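Local structure of GST N-terminal domain-containing protein (Pseudomonas syringae pv. tomato, 3IC8) at residues L56-D61 and A70-Q75; F103-S108 and E150-Q155; A230-A235 and N291-V296; E275-G280 and I285-D290. The protein is of unknown function but, as a member of the glutathione S-transferase family with a thioredoxin-like N-terminal domain, is probably a glutathione-dependent enzyme. All coordinates share one frame; numbering follows the deposited sequence.

Contact 1: L56-D61 and A70-Q75; sequences LQIGAD and ARRLEQ
The side chain of Arg72 leaves helix 66-76 with CG anti to the backbone N (chi1 -178°), then bends at chi2 (48°), which lays its guanidinium over the end of Ile58. Ile58 comes from the opposite direction: its CG1 branch stands anti to the carbonyl carbon (chi1 -60°) and runs out extended to CD1. That methyl rests over one face of the guanidinium, 3.7 Å from Arg72 CZ and offset toward the rim, so the contact is van der Waals packing on a flat surface. Leu56, two residues earlier on the same side of the strand, meets the aliphatic root of the arginine, with its CD1 4.1 Å from Arg72 CG; the two side chains cross at about a right angle. Arginine suits the position because its stem can pack on leucine and isoleucine while its charged end reaches polar partners. Strand 55-58 and helix 66-76 belong to the thioredoxin-like domain of the glutathione S-transferase fold, and the contact joins the sheet to the helix that follows its short hairpin. The strand turns through a type II' turn from Ile58 to Asp61, in which Gly59 takes the positive phi that glycine accepts readily. Gln57 NE2 fastens this turn with a nearly straight bond of 3.0 Å to Gly59 O, in the plane of the amide. On the opposite face of the Arg72 guanidinium lies Gln75 OE1, 3.6 Å above the plane, while Glu76 forms a salt bridge with Arg72 NH1 and Tyr63 OH accepts from Arg72 NE.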
loop_
_atom_site.group_PDB
_atom_site.type_symbol
_atom_site.label_atom_id
_atom_site.label_comp_id
_atom_site.label_asym_id
_atom_site.label_seq_id
_atom_site.Cartn_x
_atom_site.Cartn_y
_atom_site.Cartn_z
ATOM N N LEU A 56 -12.019 9.703 27.999
ATOM C CA LEU A 56 -13.197 9.714 27.158
ATOM C C LEU A 56 -14.406 10.408 27.780
ATOM O O LEU A 56 -14.851 10.061 28.834
ATOM C CB LEU A 56 -13.558 8.297 26.794
ATOM C CG LEU A 56 -14.304 7.958 25.521
ATOM C CD1 LEU A 56 -15.398 7.025 25.800
ATOM C CD2 LEU A 56 -14.807 9.135 24.817
ATOM N N GLN A 57 -14.926 11.410 27.095
ATOM C CA GLN A 57 -16.102 12.095 27.564
ATOM C C GLN A 57 -17.278 11.887 26.652
ATOM O O GLN A 57 -17.191 12.105 25.475
ATOM C CB GLN A 57 -15.840 13.585 27.700
ATOM C CG GLN A 57 -17.057 14.392 27.969
ATOM C CD GLN A 57 -16.797 15.869 28.030
ATOM O OE1 GLN A 57 -15.781 16.340 27.603
ATOM N NE2 GLN A 57 -17.721 16.596 28.577
ATOM N N ILE A 58 -18.381 11.463 27.235
ATOM C CA ILE A 58 -19.665 11.509 26.600
ATOM C C ILE A 58 -20.644 12.217 27.512
ATOM O O ILE A 58 -21.075 11.678 28.493
ATOM C CB ILE A 58 -20.127 10.115 26.327
ATOM C CG1 ILE A 58 -19.126 9.444 25.423
ATOM C CG2 ILE A 58 -21.417 10.127 25.661
ATOM C CD1 ILE A 58 -19.180 8.024 25.448
ATOM N N GLY A 59 -20.977 13.450 27.175
ATOM C CA GLY A 59 -21.813 14.265 28.019
ATOM C C GLY A 59 -21.239 14.568 29.373
ATOM O O GLY A 59 -20.207 15.141 29.504
ATOM N N ALA A 60 -21.957 14.152 30.387
ATOM C CA ALA A 60 -21.547 14.304 31.753
ATOM C C ALA A 60 -21.015 12.999 32.300
ATOM O O ALA A 60 -20.965 12.820 33.473
ATOM C CB ALA A 60 -22.670 14.817 32.589
ATOM N N ASP A 61 -20.624 12.093 31.426
ATOM C CA ASP A 61 -19.962 10.873 31.828
ATOM C C ASP A 61 -18.522 10.898 31.372
ATOM O O ASP A 61 -18.232 11.118 30.227
ATOM C CB ASP A 61 -20.656 9.650 31.256
ATOM C CG ASP A 61 -21.979 9.383 31.892
ATOM O OD1 ASP A 61 -22.020 8.892 33.006
ATOM O OD2 ASP A 61 -22.985 9.647 31.261
ATOM N N ALA A 70 -12.389 1.097 26.106
ATOM C CA ALA A 70 -12.700 0.100 25.126
ATOM C C ALA A 70 -14.049 -0.507 25.351
ATOM O O ALA A 70 -14.776 -0.712 24.433
ATOM C CB ALA A 70 -11.674 -0.963 25.146
ATOM N N ARG A 71 -14.372 -0.811 26.581
ATOM C CA ARG A 71 -15.678 -1.318 26.891
ATOM C C ARG A 71 -16.841 -0.374 26.667
ATOM O O ARG A 71 -17.884 -0.797 26.296
ATOM C CB ARG A 71 -15.689 -1.928 28.272
ATOM C CG ARG A 71 -14.913 -3.177 28.271
ATOM C CD ARG A 71 -14.722 -3.782 29.592
ATOM N NE ARG A 71 -13.668 -4.767 29.536
ATOM C CZ ARG A 71 -13.823 -6.017 29.163
ATOM N NH1 ARG A 71 -14.989 -6.463 28.817
ATOM N NH2 ARG A 71 -12.810 -6.820 29.153
ATOM N N ARG A 72 -16.660 0.900 26.946
ATOM C CA ARG A 72 -17.631 1.914 26.634
ATOM C C ARG A 72 -17.822 2.049 25.157
ATOM O O ARG A 72 -18.901 2.251 24.708
ATOM C CB ARG A 72 -17.240 3.236 27.253
ATOM C CG ARG A 72 -18.202 4.329 27.017
ATOM C CD ARG A 72 -19.599 3.885 27.310
ATOM N NE ARG A 72 -20.600 4.901 27.051
ATOM C CZ ARG A 72 -21.302 4.995 25.939
ATOM N NH1 ARG A 72 -21.121 4.152 24.964
ATOM N NH2 ARG A 72 -22.191 5.936 25.800
ATOM N N LEU A 73 -16.749 1.941 24.407
ATOM C CA LEU A 73 -16.816 1.968 22.967
ATOM C C LEU A 73 -17.590 0.804 22.400
ATOM O O LEU A 73 -18.342 0.948 21.482
ATOM C CB LEU A 73 -15.422 1.973 22.380
ATOM C CG LEU A 73 -14.663 3.285 22.440
ATOM C CD1 LEU A 73 -13.349 3.189 21.758
ATOM C CD2 LEU A 73 -15.466 4.443 21.921
ATOM N N GLU A 74 -17.368 -0.356 22.978
ATOM C CA GLU A 74 -17.993 -1.575 22.581
ATOM C C GLU A 74 -19.482 -1.455 22.764
ATOM O O GLU A 74 -20.234 -1.976 21.996
ATOM C CB GLU A 74 -17.416 -2.733 23.390
ATOM C CG GLU A 74 -17.869 -4.077 22.963
ATOM C CD GLU A 74 -16.860 -4.803 22.130
ATOM O OE1 GLU A 74 -16.835 -6.032 22.146
ATOM O OE2 GLU A 74 -16.087 -4.145 21.454
ATOM N N GLN A 75 -19.891 -0.789 23.820
ATOM C CA GLN A 75 -21.271 -0.460 24.030
ATOM C C GLN A 75 -21.812 0.512 22.981
ATOM O O GLN A 75 -22.888 0.320 22.470
ATOM C CB GLN A 75 -21.464 0.072 25.445
ATOM C CG GLN A 75 -22.741 0.810 25.697
ATOM C CD GLN A 75 -22.778 1.461 27.048
ATOM O OE1 GLN A 75 -23.512 2.399 27.271
ATOM N NE2 GLN A 75 -21.981 0.961 27.957
#

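Contact 2: F103-S108 and E150-Q155; sequences FLHAVS and EQVKHQ
The His105 ring and the Val152 side chain run antiparallel, alongside each other. Val152 sets CG1 anti to its own backbone N and CG2 anti to its carbonyl carbon (chi1 152°), so both methyls are presented to helix 88-110. CG1 lies 4.0 Å from His105 CB, and also 3.8 Å from His105 O, which brings it close to the backbone of the facing helix. CG2 approaches the ring obliquely, 4.0 Å from His105 CG, and reaches across to Ser108 CB at 4.3 Å. A beta-branched valine is well suited here, because its two short methyls allow the backbones to come close: the CA atoms of His105 and Val152 are 5.7 Å apart. Gln155 comes at about a right angle to the histidine, yet its amide is turned nearly coplanar with the imidazole, the two planes 26° apart, and its OE1 lies at the ring edge near the ring plane. Phe159, one turn further on, meets the same ring edge-to-face. Ser108 folds its hydroxyl back on its own helix, where OG donates to Leu104 O at 3.1 Å, from the opposite face of that carbonyl to Ser108 N. This turns its polar group inward and leaves CB for the valine. On the same helix, Val107 and Ser108 also pack against Met116 of the second subunit. The short helical segments approach to 9.6 Å at a crossing angle of -116°, an arrangement that belongs to the all-helical C-terminal domain of the glutathione S-transferase fold.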
loop_
_atom_site.group_PDB
_atom_site.type_symbol
_atom_site.label_atom_id
_atom_site.label_comp_id
_atom_site.label_asym_id
_atom_site.label_seq_id
_atom_site.Cartn_x
_atom_site.Cartn_y
_atom_site.Cartn_z
ATOM N N PHE A 103 4.810 -3.539 26.987
ATOM C CA PHE A 103 4.905 -2.111 26.916
ATOM C C PHE A 103 6.117 -1.613 27.654
ATOM O O PHE A 103 6.762 -0.717 27.221
ATOM C CB PHE A 103 3.642 -1.508 27.516
ATOM C CG PHE A 103 3.633 -0.015 27.569
ATOM C CD1 PHE A 103 3.148 0.715 26.544
ATOM C CD2 PHE A 103 4.077 0.646 28.662
ATOM C CE1 PHE A 103 3.137 2.040 26.599
ATOM C CE2 PHE A 103 4.064 1.985 28.702
ATOM C CZ PHE A 103 3.589 2.674 27.677
ATOM N N LEU A 104 6.392 -2.206 28.792
ATOM C CA LEU A 104 7.518 -1.842 29.572
ATOM C C LEU A 104 8.821 -2.101 28.877
ATOM O O LEU A 104 9.684 -1.287 28.900
ATOM C CB LEU A 104 7.479 -2.589 30.877
ATOM C CG LEU A 104 8.604 -2.321 31.839
ATOM C CD1 LEU A 104 8.816 -0.857 31.973
ATOM C CD2 LEU A 104 8.222 -2.865 33.125
ATOM N N HIS A 105 8.950 -3.233 28.235
ATOM C CA HIS A 105 10.124 -3.514 27.463
ATOM C C HIS A 105 10.282 -2.553 26.319
ATOM O O HIS A 105 11.341 -2.085 26.060
ATOM C CB HIS A 105 10.031 -4.908 26.892
ATOM C CG HIS A 105 10.154 -5.979 27.910
ATOM N ND1 HIS A 105 11.261 -6.774 28.019
ATOM C CD2 HIS A 105 9.317 -6.369 28.884
ATOM C CE1 HIS A 105 11.104 -7.608 29.017
ATOM N NE2 HIS A 105 9.931 -7.382 29.558
ATOM N N ALA A 106 9.216 -2.270 25.613
ATOM C CA ALA A 106 9.322 -1.421 24.453
ATOM C C ALA A 106 9.795 -0.016 24.770
ATOM O O ALA A 106 10.593 0.519 24.078
ATOM C CB ALA A 106 8.033 -1.400 23.712
ATOM N N VAL A 107 9.269 0.568 25.820
ATOM C CA VAL A 107 9.704 1.866 26.295
ATOM C C VAL A 107 11.107 1.962 26.867
ATOM O O VAL A 107 11.717 2.983 26.780
ATOM C CB VAL A 107 8.655 2.576 27.132
ATOM C CG1 VAL A 107 7.428 2.710 26.355
ATOM C CG2 VAL A 107 8.384 1.859 28.366
ATOM N N SER A 108 11.571 0.910 27.505
ATOM C CA SER A 108 12.927 0.866 27.981
ATOM C C SER A 108 13.908 0.900 26.850
ATOM O O SER A 108 14.924 1.526 26.941
ATOM C CB SER A 108 13.196 -0.390 28.799
ATOM O OG SER A 108 12.448 -0.423 29.967
ATOM N N GLU A 150 19.446 -4.206 30.249
ATOM C CA GLU A 150 20.124 -5.382 29.799
ATOM C C GLU A 150 19.196 -6.562 29.870
ATOM O O GLU A 150 19.201 -7.397 29.018
ATOM C CB GLU A 150 21.393 -5.608 30.609
ATOM N N GLN A 151 18.412 -6.629 30.915
ATOM C CA GLN A 151 17.467 -7.693 31.045
ATOM C C GLN A 151 16.409 -7.620 29.980
ATOM O O GLN A 151 15.999 -8.610 29.441
ATOM C CB GLN A 151 16.846 -7.692 32.428
ATOM C CG GLN A 151 16.121 -8.959 32.792
ATOM C CD GLN A 151 16.958 -10.202 32.655
ATOM O OE1 GLN A 151 16.440 -11.251 32.385
ATOM N NE2 GLN A 151 18.249 -10.078 32.827
ATOM N N VAL A 152 15.958 -6.424 29.695
ATOM C CA VAL A 152 14.956 -6.243 28.707
ATOM C C VAL A 152 15.469 -6.687 27.362
ATOM O O VAL A 152 14.779 -7.317 26.615
ATOM C CB VAL A 152 14.508 -4.797 28.670
ATOM C CG1 VAL A 152 14.015 -4.413 27.341
ATOM C CG2 VAL A 152 13.467 -4.576 29.661
ATOM N N LYS A 153 16.699 -6.345 27.060
ATOM C CA LYS A 153 17.283 -6.680 25.789
ATOM C C LYS A 153 17.370 -8.165 25.635
ATOM O O LYS A 153 17.139 -8.703 24.590
ATOM C CB LYS A 153 18.655 -6.058 25.678
ATOM C CG LYS A 153 18.642 -4.681 25.083
ATOM C CD LYS A 153 19.698 -3.802 25.674
ATOM C CE LYS A 153 20.992 -3.957 24.956
ATOM N NZ LYS A 153 22.129 -3.934 25.894
ATOM N N HIS A 154 17.724 -8.805 26.726
ATOM C CA HIS A 154 17.833 -10.233 26.844
ATOM C C HIS A 154 16.521 -10.931 26.636
ATOM O O HIS A 154 16.454 -11.933 26.019
ATOM C CB HIS A 154 18.348 -10.495 28.242
ATOM C CG HIS A 154 18.534 -11.929 28.584
ATOM N ND1 HIS A 154 17.696 -12.594 29.436
ATOM C CD2 HIS A 154 19.491 -12.810 28.240
ATOM C CE1 HIS A 154 18.111 -13.833 29.582
ATOM N NE2 HIS A 154 19.202 -13.985 28.869
ATOM N N GLN A 155 15.476 -10.380 27.206
ATOM C CA GLN A 155 14.125 -10.886 27.052
ATOM C C GLN A 155 13.387 -10.703 25.737
ATOM O O GLN A 155 12.564 -11.495 25.399
ATOM C CB GLN A 155 13.264 -10.514 28.245
ATOM C CG GLN A 155 13.732 -11.181 29.482
ATOM C CD GLN A 155 12.941 -10.821 30.680
ATOM O OE1 GLN A 155 12.157 -9.912 30.649
ATOM N NE2 GLN A 155 13.126 -11.549 31.742
#

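Contact 3: A230-A235 and N291-V296; sequences AAIEIA and NRAGVV
Apolar packing between Ile232 and Ala293 forms the centre of this contact. Ile232 CG2, set anti to the backbone N while CG1 lies beside it (chi1 -71°), reaches 3.8 Å from Ala293 CA and 3.9 Å from Ala293 CB. One turn on, Ala235 turns its methyl to the same place, with its CB 4.4 Å from Ala293 CB; two small residues let the helix and the loop come this close. A second kind of contact joins hydrocarbon to a charged plane. The other branch of Ile232 ends in CD1, which sits over one face of the Arg292 guanidinium, 3.6 Å from Arg292 NH2 and offset toward the rim. Bends at chi2 and chi3 fold the arginine back over the isoleucine, and its NH2 forms a salt bridge with Asp42 on helix 41-47. Between the two segments the polar link is a water, 2.8 Å from Ala235 O and 2.9 Å from Val295 O and placed to donate to both, although more acceptors surround it than it has protons. Gly294, just before the corner at Val295, has a phi of 83° at which a CB would press against the preceding carbonyl. Apolar packing of Ile232, Ala235 and Ala293 therefore carries the contact; the charge of Arg292 is met by Asp42 at the exposed margin, and the water joins two carbonyls that cannot bond each other.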
loop_
_atom_site.group_PDB
_atom_site.type_symbol
_atom_site.label_atom_id
_atom_site.label_comp_id
_atom_site.label_asym_id
_atom_site.label_seq_id
_atom_site.Cartn_x
_atom_site.Cartn_y
_atom_site.Cartn_z
ATOM N N ALA A 230 -15.556 24.279 25.666
ATOM C CA ALA A 230 -16.771 23.797 25.057
ATOM C C ALA A 230 -17.150 22.467 25.648
ATOM O O ALA A 230 -18.286 22.145 25.796
ATOM C CB ALA A 230 -16.616 23.706 23.602
ATOM N N ALA A 231 -16.150 21.685 25.955
ATOM C CA ALA A 231 -16.329 20.399 26.560
ATOM C C ALA A 231 -16.908 20.483 27.946
ATOM O O ALA A 231 -17.717 19.692 28.317
ATOM C CB ALA A 231 -15.049 19.681 26.566
ATOM N N ILE A 232 -16.477 21.440 28.727
ATOM C CA ILE A 232 -17.086 21.624 30.007
ATOM C C ILE A 232 -18.554 21.986 29.857
ATOM O O ILE A 232 -19.387 21.482 30.556
ATOM C CB ILE A 232 -16.390 22.700 30.777
ATOM C CG1 ILE A 232 -15.035 22.202 31.204
ATOM C CG2 ILE A 232 -17.149 23.032 31.978
ATOM C CD1 ILE A 232 -14.179 23.217 31.756
ATOM N N GLU A 233 -18.879 22.842 28.915
ATOM C CA GLU A 233 -20.255 23.230 28.744
ATOM C C GLU A 233 -21.112 22.063 28.370
ATOM O O GLU A 233 -22.231 21.957 28.799
ATOM C CB GLU A 233 -20.414 24.325 27.710
ATOM C CG GLU A 233 -19.784 25.625 28.080
ATOM C CD GLU A 233 -20.327 26.240 29.339
ATOM O OE1 GLU A 233 -21.530 26.499 29.412
ATOM O OE2 GLU A 233 -19.540 26.500 30.249
ATOM N N ILE A 234 -20.576 21.180 27.559
ATOM C CA ILE A 234 -21.340 20.061 27.112
ATOM C C ILE A 234 -21.708 19.224 28.290
ATOM O O ILE A 234 -22.786 18.714 28.359
ATOM C CB ILE A 234 -20.589 19.234 26.098
ATOM C CG1 ILE A 234 -20.781 19.826 24.720
ATOM C CG2 ILE A 234 -21.062 17.811 26.122
ATOM C CD1 ILE A 234 -19.679 19.553 23.818
ATOM N N ALA A 235 -20.792 19.077 29.217
ATOM C CA ALA A 235 -21.060 18.328 30.414
ATOM C C ALA A 235 -22.122 18.984 31.239
ATOM O O ALA A 235 -22.954 18.336 31.775
ATOM C CB ALA A 235 -19.828 18.192 31.212
ATOM N N ASN A 291 -17.807 23.138 39.998
ATOM C CA ASN A 291 -18.303 24.488 39.947
ATOM C C ASN A 291 -18.586 24.957 38.539
ATOM O O ASN A 291 -19.601 25.554 38.298
ATOM C CB ASN A 291 -17.313 25.426 40.620
ATOM C CG ASN A 291 -17.516 25.522 42.114
ATOM O OD1 ASN A 291 -18.575 25.216 42.629
ATOM N ND2 ASN A 291 -16.493 25.958 42.815
ATOM N N ARG A 292 -17.663 24.744 37.621
ATOM C CA ARG A 292 -17.956 24.855 36.205
ATOM C C ARG A 292 -18.766 23.797 35.487
ATOM O O ARG A 292 -19.622 24.115 34.711
ATOM C CB ARG A 292 -16.692 25.105 35.422
ATOM C CG ARG A 292 -15.959 26.297 35.874
ATOM C CD ARG A 292 -14.519 26.026 35.850
ATOM N NE ARG A 292 -13.970 26.392 34.573
ATOM C CZ ARG A 292 -12.933 25.803 34.026
ATOM N NH1 ARG A 292 -12.325 24.815 34.639
ATOM N NH2 ARG A 292 -12.507 26.215 32.873
ATOM N N ALA A 293 -18.441 22.534 35.677
ATOM C CA ALA A 293 -19.063 21.477 34.892
ATOM C C ALA A 293 -20.365 20.912 35.415
ATOM O O ALA A 293 -21.039 20.200 34.722
ATOM C CB ALA A 293 -18.096 20.384 34.640
ATOM N N GLY A 294 -20.727 21.214 36.639
ATOM C CA GLY A 294 -21.971 20.713 37.147
ATOM C C GLY A 294 -21.856 19.320 37.657
ATOM O O GLY A 294 -20.805 18.901 38.053
ATOM N N VAL A 295 -22.962 18.613 37.658
ATOM C CA VAL A 295 -22.979 17.265 38.145
ATOM C C VAL A 295 -22.435 16.338 37.099
ATOM O O VAL A 295 -22.812 16.402 35.953
ATOM C CB VAL A 295 -24.364 16.829 38.486
ATOM C CG1 VAL A 295 -24.354 15.407 38.867
ATOM C CG2 VAL A 295 -24.900 17.648 39.581
ATOM N N VAL A 296 -21.544 15.465 37.525
ATOM C CA VAL A 296 -20.828 14.605 36.633
ATOM C C VAL A 296 -20.655 13.206 37.202
ATOM O O VAL A 296 -20.529 13.026 38.385
ATOM C CB VAL A 296 -19.493 15.226 36.369
ATOM C CG1 VAL A 296 -18.425 14.279 36.605
ATOM C CG2 VAL A 296 -19.444 15.793 35.025
HETATM O O HOH W 1 -23.815 18.590 34.406
#

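Contact 4: E275-G280 and I285-D290; sequences ELMFTG and ILRRED
Met277, modelled as selenomethionine, runs from one strand of the hairpin along the surface of the other. Its CB starts 3.6 Å from Ile285 O and 4.4 Å from Ile285 CB. CG, turned beside the backbone N (chi1 -55°), closes to 3.4 Å of Arg287 CB, a tight fit. Another bend at chi2 lays SE along the arginine stem, 3.7 Å from Arg287 CB; a third, at chi3, leaves the terminal CE farther from that stem. The side chain also touches His297 of strand 296-300. Methionine's flexible, unbranched chain, here with selenium in place of sulfur, suits this winding route. Glu275 lies beside Arg287 and points the same way, their flat ends 35° apart; the charged atoms do not touch, though the opposite charges may attract. Next along the same face, Phe278 CB packs 3.6 Å from Ile285 CG1, with the ring oblique to the isoleucine. Leu276 and Leu286 form the non-hydrogen-bonded pair on the other face. Paired backbone bonds join Glu275 and Arg287 in both directions. At the far end Ile285 N donates to Phe278 O, while Ile285 O receives Met277 N at 2.7 Å and, weakly, Phe278 N at 3.5 Å. Met277 and Phe278 thus both stand opposite Ile285, the first with a near-helical psi of -27°: a classic beta bulge in the antiparallel hairpin of strands 272-279 and 284-290.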
loop_
_atom_site.group_PDB
_atom_site.type_symbol
_atom_site.label_atom_id
_atom_site.label_comp_id
_atom_site.label_asym_id
_atom_site.label_seq_id
_atom_site.Cartn_x
_atom_site.Cartn_y
_atom_site.Cartn_z
ATOM N N GLU A 275 -19.559 10.559 45.406
ATOM C CA GLU A 275 -20.504 9.618 45.934
ATOM C C GLU A 275 -20.575 8.436 45.025
ATOM O O GLU A 275 -20.846 8.569 43.873
ATOM C CB GLU A 275 -21.873 10.273 46.032
ATOM C CG GLU A 275 -22.949 9.437 46.662
ATOM C CD GLU A 275 -24.318 10.034 46.470
ATOM O OE1 GLU A 275 -25.284 9.286 46.336
ATOM O OE2 GLU A 275 -24.439 11.256 46.443
ATOM N N LEU A 276 -20.367 7.265 45.585
ATOM C CA LEU A 276 -20.323 6.072 44.809
ATOM C C LEU A 276 -21.707 5.831 44.329
ATOM O O LEU A 276 -22.596 5.722 45.109
ATOM C CB LEU A 276 -19.916 4.938 45.722
ATOM C CG LEU A 276 -19.523 3.631 45.079
ATOM C CD1 LEU A 276 -20.686 2.801 44.882
ATOM C CD2 LEU A 276 -18.837 3.854 43.773
HETATM N N MSE A 277 -21.890 5.752 43.033
HETATM C CA MSE A 277 -23.200 5.509 42.500
HETATM C C MSE A 277 -23.433 4.098 42.021
HETATM O O MSE A 277 -24.543 3.650 41.978
HETATM C CB MSE A 277 -23.444 6.509 41.389
HETATM C CG MSE A 277 -23.253 7.925 41.866
HETATM SE SE MSE A 277 -24.771 8.621 42.800
HETATM C CE MSE A 277 -25.994 8.280 41.407
ATOM N N PHE A 278 -22.374 3.422 41.616
ATOM C CA PHE A 278 -22.483 2.076 41.126
ATOM C C PHE A 278 -21.196 1.333 41.349
ATOM O O PHE A 278 -20.143 1.871 41.165
ATOM C CB PHE A 278 -22.814 2.125 39.648
ATOM C CG PHE A 278 -22.815 0.800 38.967
ATOM C CD1 PHE A 278 -23.967 0.088 38.828
ATOM C CD2 PHE A 278 -21.674 0.285 38.431
ATOM C CE1 PHE A 278 -23.969 -1.083 38.205
ATOM C CE2 PHE A 278 -21.690 -0.892 37.804
ATOM C CZ PHE A 278 -22.833 -1.574 37.697
ATOM N N THR A 279 -21.306 0.088 41.767
ATOM C CA THR A 279 -20.190 -0.813 41.863
ATOM C C THR A 279 -20.559 -2.044 41.084
ATOM O O THR A 279 -21.620 -2.578 41.243
ATOM C CB THR A 279 -19.840 -1.143 43.307
ATOM O OG1 THR A 279 -18.734 -2.025 43.333
ATOM C CG2 THR A 279 -20.952 -1.828 43.960
ATOM N N GLY A 280 -19.672 -2.471 40.212
ATOM C CA GLY A 280 -19.961 -3.507 39.250
ATOM C C GLY A 280 -18.756 -4.336 38.952
ATOM O O GLY A 280 -17.714 -4.081 39.466
ATOM N N ILE A 285 -18.743 3.767 39.514
ATOM C CA ILE A 285 -19.196 5.080 39.110
ATOM C C ILE A 285 -19.306 6.068 40.255
ATOM O O ILE A 285 -19.887 5.796 41.264
ATOM C CB ILE A 285 -20.519 5.001 38.426
ATOM C CG1 ILE A 285 -20.508 3.877 37.429
ATOM C CG2 ILE A 285 -20.774 6.231 37.681
ATOM C CD1 ILE A 285 -21.576 3.963 36.480
ATOM N N LEU A 286 -18.794 7.243 40.052
ATOM C CA LEU A 286 -18.800 8.142 41.127
ATOM C C LEU A 286 -19.340 9.482 40.677
ATOM O O LEU A 286 -19.081 9.923 39.587
ATOM C CB LEU A 286 -17.408 8.136 41.722
ATOM C CG LEU A 286 -16.759 9.278 42.421
ATOM C CD1 LEU A 286 -15.343 8.924 42.678
ATOM C CD2 LEU A 286 -16.866 10.421 41.492
ATOM N N ARG A 287 -20.159 10.074 41.533
ATOM C CA ARG A 287 -20.854 11.311 41.266
ATOM C C ARG A 287 -20.126 12.427 41.958
ATOM O O ARG A 287 -19.781 12.309 43.083
ATOM C CB ARG A 287 -22.292 11.229 41.752
ATOM C CG ARG A 287 -23.144 12.436 41.454
ATOM C CD ARG A 287 -24.195 12.649 42.517
ATOM N NE ARG A 287 -25.423 13.225 41.992
ATOM C CZ ARG A 287 -25.889 14.428 42.312
ATOM N NH1 ARG A 287 -25.244 15.205 43.156
ATOM N NH2 ARG A 287 -27.010 14.861 41.781
ATOM N N ARG A 288 -19.855 13.500 41.249
ATOM C CA ARG A 288 -19.265 14.674 41.842
ATOM C C ARG A 288 -19.850 15.898 41.199
ATOM O O ARG A 288 -20.326 15.833 40.109
ATOM C CB ARG A 288 -17.759 14.665 41.686
ATOM C CG ARG A 288 -17.295 14.424 40.305
ATOM C CD ARG A 288 -15.828 14.526 40.209
ATOM N NE ARG A 288 -15.361 15.866 40.448
ATOM C CZ ARG A 288 -15.245 16.786 39.511
ATOM N NH1 ARG A 288 -15.544 16.507 38.273
ATOM N NH2 ARG A 288 -14.801 17.975 39.821
ATOM N N GLU A 289 -19.815 17.022 41.887
ATOM C CA GLU A 289 -20.369 18.245 41.351
ATOM C C GLU A 289 -19.278 19.275 41.201
ATOM O O GLU A 289 -18.570 19.536 42.124
ATOM C CB GLU A 289 -21.462 18.746 42.283
ATOM C CG GLU A 289 -22.162 20.002 41.841
ATOM C CD GLU A 289 -23.457 20.244 42.586
ATOM O OE1 GLU A 289 -23.660 19.636 43.648
ATOM O OE2 GLU A 289 -24.276 21.041 42.106
ATOM N N ASP A 290 -19.116 19.825 40.016
ATOM C CA ASP A 290 -18.037 20.750 39.787
ATOM C C ASP A 290 -18.566 22.142 39.577
ATOM O O ASP A 290 -19.633 22.315 39.063
ATOM C CB ASP A 290 -17.188 20.329 38.596
ATOM C CG ASP A 290 -15.975 21.195 38.413
ATOM O OD1 ASP A 290 -14.989 21.022 39.128
ATOM O OD2 ASP A 290 -16.011 22.067 37.553
#

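In the fold
From the N terminus, contact 1 closes first, a short loop in the thioredoxin-like domain that ties strand 55-58 to helix 66-76. The chain then passes into the helical domain, where contact 2 closes a longer loop between helices 88-110 and 149-167, about 33 Å from contact 1 between centres. After those helices, contact 3 closes the widest loop, from helix 228-237 to the loop at 291-296, and the hairpin of contact 4 is nested inside it. None of the loops cross. Contacts 1 and 3 touch where Gln57 meets Ala231, and contacts 3 and 4 where Val296 bonds to Arg288. Strand 61-63 pairs with 296-300, which makes one sheet of the N-terminal and C-terminal strands.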